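Local coordinates for flagellar protein FliL (PDB 6AHP) that probably assists the function of the bacterial flagellar motor as a stomatin-like protein acting through its periplasmic domain, at residues A[30-35]-A[103-108]. Residues are numbered along the deposited sequence; the frame is centred on the assembly and turned at random.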
loop_
_atom_site.group_PDB
_atom_site.type_symbol
_atom_site.label_atom_id
_atom_site.label_comp_id
_atom_site.label_asym_id
_atom_site.label_seq_id
_atom_site.Cartn_x
_atom_site.Cartn_y
_atom_site.Cartn_z
ATOM N N GLN A 30 -4.767 -11.900 -9.532
ATOM C CA GLN A 30 -5.744 -11.591 -8.498
ATOM C C GLN A 30 -5.461 -12.453 -7.272
ATOM O O GLN A 30 -5.290 -13.674 -7.387
ATOM C CB GLN A 30 -7.185 -11.798 -8.989
ATOM C CG GLN A 30 -8.106 -10.644 -8.589
ATOM C CD GLN A 30 -9.593 -10.939 -8.748
ATOM O OE1 GLN A 30 -10.063 -12.023 -8.391
ATOM N NE2 GLN A 30 -10.348 -9.957 -9.250
ATOM N N ILE A 31 -5.374 -11.806 -6.107
ATOM C CA ILE A 31 -5.200 -12.428 -4.801
ATOM C C ILE A 31 -6.315 -11.929 -3.893
ATOM O O ILE A 31 -6.559 -10.723 -3.807
ATOM C CB ILE A 31 -3.819 -12.118 -4.194
ATOM C CG1 ILE A 31 -2.772 -13.059 -4.763
ATOM C CG2 ILE A 31 -3.852 -12.260 -2.673
ATOM C CD1 ILE A 31 -1.435 -12.431 -4.961
ATOM N N LYS A 32 -7.084 -12.825 -3.279
ATOM C CA LYS A 32 -8.010 -12.483 -2.203
ATOM C C LYS A 32 -7.379 -12.910 -0.881
ATOM O O LYS A 32 -6.806 -14.001 -0.785
ATOM C CB LYS A 32 -9.365 -13.179 -2.402
ATOM C CG LYS A 32 -10.386 -12.935 -1.305
ATOM C CD LYS A 32 -10.946 -11.530 -1.338
ATOM C CE LYS A 32 -12.041 -11.383 -0.298
ATOM N NZ LYS A 32 -11.586 -11.857 1.061
ATOM N N ALA A 33 -7.467 -12.043 0.130
ATOM C CA ALA A 33 -6.697 -12.232 1.355
ATOM C C ALA A 33 -7.517 -11.890 2.593
ATOM O O ALA A 33 -8.465 -11.101 2.548
ATOM C CB ALA A 33 -5.421 -11.371 1.348
ATOM N N GLN A 34 -7.108 -12.482 3.717
ATOM C CA GLN A 34 -7.638 -12.152 5.033
ATOM C C GLN A 34 -6.488 -12.188 6.028
ATOM O O GLN A 34 -5.424 -12.753 5.753
ATOM C CB GLN A 34 -8.759 -13.125 5.483
ATOM C CG GLN A 34 -10.023 -13.109 4.615
ATOM C CD GLN A 34 -11.221 -13.799 5.264
ATOM O OE1 GLN A 34 -11.479 -13.664 6.469
ATOM N NE2 GLN A 34 -11.970 -14.541 4.458
ATOM N N LEU A 35 -6.716 -11.610 7.203
ATOM C CA LEU A 35 -5.718 -11.580 8.262
ATOM C C LEU A 35 -6.142 -12.501 9.400
ATOM O O LEU A 35 -7.280 -12.427 9.875
ATOM C CB LEU A 35 -5.513 -10.152 8.796
ATOM C CG LEU A 35 -5.323 -9.106 7.685
ATOM C CD1 LEU A 35 -5.506 -7.711 8.242
ATOM C CD2 LEU A 35 -3.932 -9.294 6.987
ATOM N N LEU A 103 -3.656 -14.695 5.031
ATOM C CA LEU A 103 -4.205 -15.884 4.395
ATOM C C LEU A 103 -4.613 -15.497 2.981
ATOM O O LEU A 103 -5.240 -14.453 2.791
ATOM C CB LEU A 103 -5.440 -16.399 5.165
ATOM C CG LEU A 103 -5.320 -16.744 6.639
ATOM C CD1 LEU A 103 -6.683 -17.189 7.216
ATOM C CD2 LEU A 103 -4.290 -17.823 6.796
ATOM N N PHE A 104 -4.227 -16.321 2.000
ATOM C CA PHE A 104 -4.678 -16.178 0.620
ATOM C C PHE A 104 -5.760 -17.240 0.392
ATOM O O PHE A 104 -5.475 -18.444 0.416
ATOM C CB PHE A 104 -3.522 -16.356 -0.373
ATOM C CG PHE A 104 -2.357 -15.381 -0.183
ATOM C CD1 PHE A 104 -2.476 -14.256 0.605
ATOM C CD2 PHE A 104 -1.153 -15.590 -0.850
ATOM C CE1 PHE A 104 -1.412 -13.366 0.765
ATOM C CE2 PHE A 104 -0.065 -14.703 -0.697
ATOM C CZ PHE A 104 -0.197 -13.600 0.114
ATOM N N THR A 105 -6.966 -16.785 0.175
ATOM C CA THR A 105 -8.108 -17.615 -0.109
ATOM C C THR A 105 -8.320 -17.845 -1.606
ATOM O O THR A 105 -8.823 -18.835 -1.933
ATOM C CB THR A 105 -9.412 -17.156 0.539
ATOM O OG1 THR A 105 -9.746 -15.865 0.108
ATOM C CG2 THR A 105 -9.297 -17.170 2.020
ATOM N N ASP A 106 -7.877 -16.898 -2.470
ATOM C CA ASP A 106 -7.876 -17.037 -3.918
ATOM C C ASP A 106 -6.537 -16.556 -4.451
ATOM O O ASP A 106 -6.030 -15.571 -4.004
ATOM C CB ASP A 106 -8.952 -16.246 -4.590
ATOM C CG ASP A 106 -10.337 -16.503 -3.968
ATOM O OD1 ASP A 106 -10.447 -17.171 -2.940
ATOM O OD2 ASP A 106 -11.351 -15.997 -4.510
ATOM N N PHE A 107 -6.003 -17.296 -5.386
ATOM C CA PHE A 107 -4.741 -16.966 -5.992
ATOM C C PHE A 107 -4.762 -17.397 -7.427
ATOM O O PHE A 107 -4.646 -18.551 -7.710
ATOM C CB PHE A 107 -3.684 -17.756 -5.307
ATOM C CG PHE A 107 -2.349 -17.119 -5.308
ATOM C CD1 PHE A 107 -1.808 -16.630 -6.452
ATOM C CD2 PHE A 107 -1.617 -17.066 -4.163
ATOM C CE1 PHE A 107 -0.575 -16.064 -6.447
ATOM C CE2 PHE A 107 -0.392 -16.506 -4.157
ATOM C CZ PHE A 107 0.124 -16.004 -5.303
ATOM N N VAL A 108 -4.865 -16.475 -8.350
ATOM C CA VAL A 108 -4.936 -16.847 -9.731
ATOM C C VAL A 108 -4.145 -15.997 -10.699
ATOM O O VAL A 108 -4.144 -14.814 -10.610
ATOM C CB VAL A 108 -6.383 -16.772 -10.167
ATOM C CG1 VAL A 108 -7.244 -17.384 -9.106
ATOM C CG2 VAL A 108 -6.791 -15.345 -10.354
HETATM O O HOH W 1 -11.683 -14.593 1.757
#
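A classic beta bulge interrupts the antiparallel pairing of strands 26-38 and 101-109, where Thr105 and Asp106 together face Lys32 in the three-stranded sheet of this FliL domain, a member of the SPFH clan. The backbone bonds show how a ladder absorbs one extra residue. Lys32 N donates to Asp106 O at 3.0 Å, while Lys32 O accepts from Thr105 N at 2.9 Å, so one residue of the central strand serves two of its neighbour. Both donors lie about 30° out of the carbonyl planes they approach. On either side of the bulge the pairing is regular, with reciprocal bonds joining Gln30 to Val108 and Gln34 to Leu103.

On the helix-facing side, Ile31 spreads its two branches over two aromatic rings. Its CG1 stands over the centre of the Phe107 ring, 3.9 Å from the centroid and only 4° off the normal, a CH-pi contact that Ile31 CD1 extends toward Phe107 CZ. The other branch, Ile31 CG2, rests above the rim of the Phe104 ring, 4.1 Å from Phe104 CD1. This division follows from chi1 of -82°, which sets CG1 anti to the carbonyl carbon and CG2 anti to the backbone N. Helix 72-94 packs against both phenylalanines.

The opposite face is largely polar. Lys32 CG passes 3.3 Å from Thr105 OG1, and the bends at chi2 and chi4 lead NZ away from Asp106 to strand 7-21, where it is hydrogen-bonded to Asn11 OD1. One water accepts from Lys32 NZ and from Gln34 NE2 and is also hydrogen-bonded to Thr105 OG1, at 2.8 Å. The extra residue thus brings a hydroxyl beside the lysine chain, and the shared water ties both strands together on the face opposite the Ile31-phenylalanine contacts.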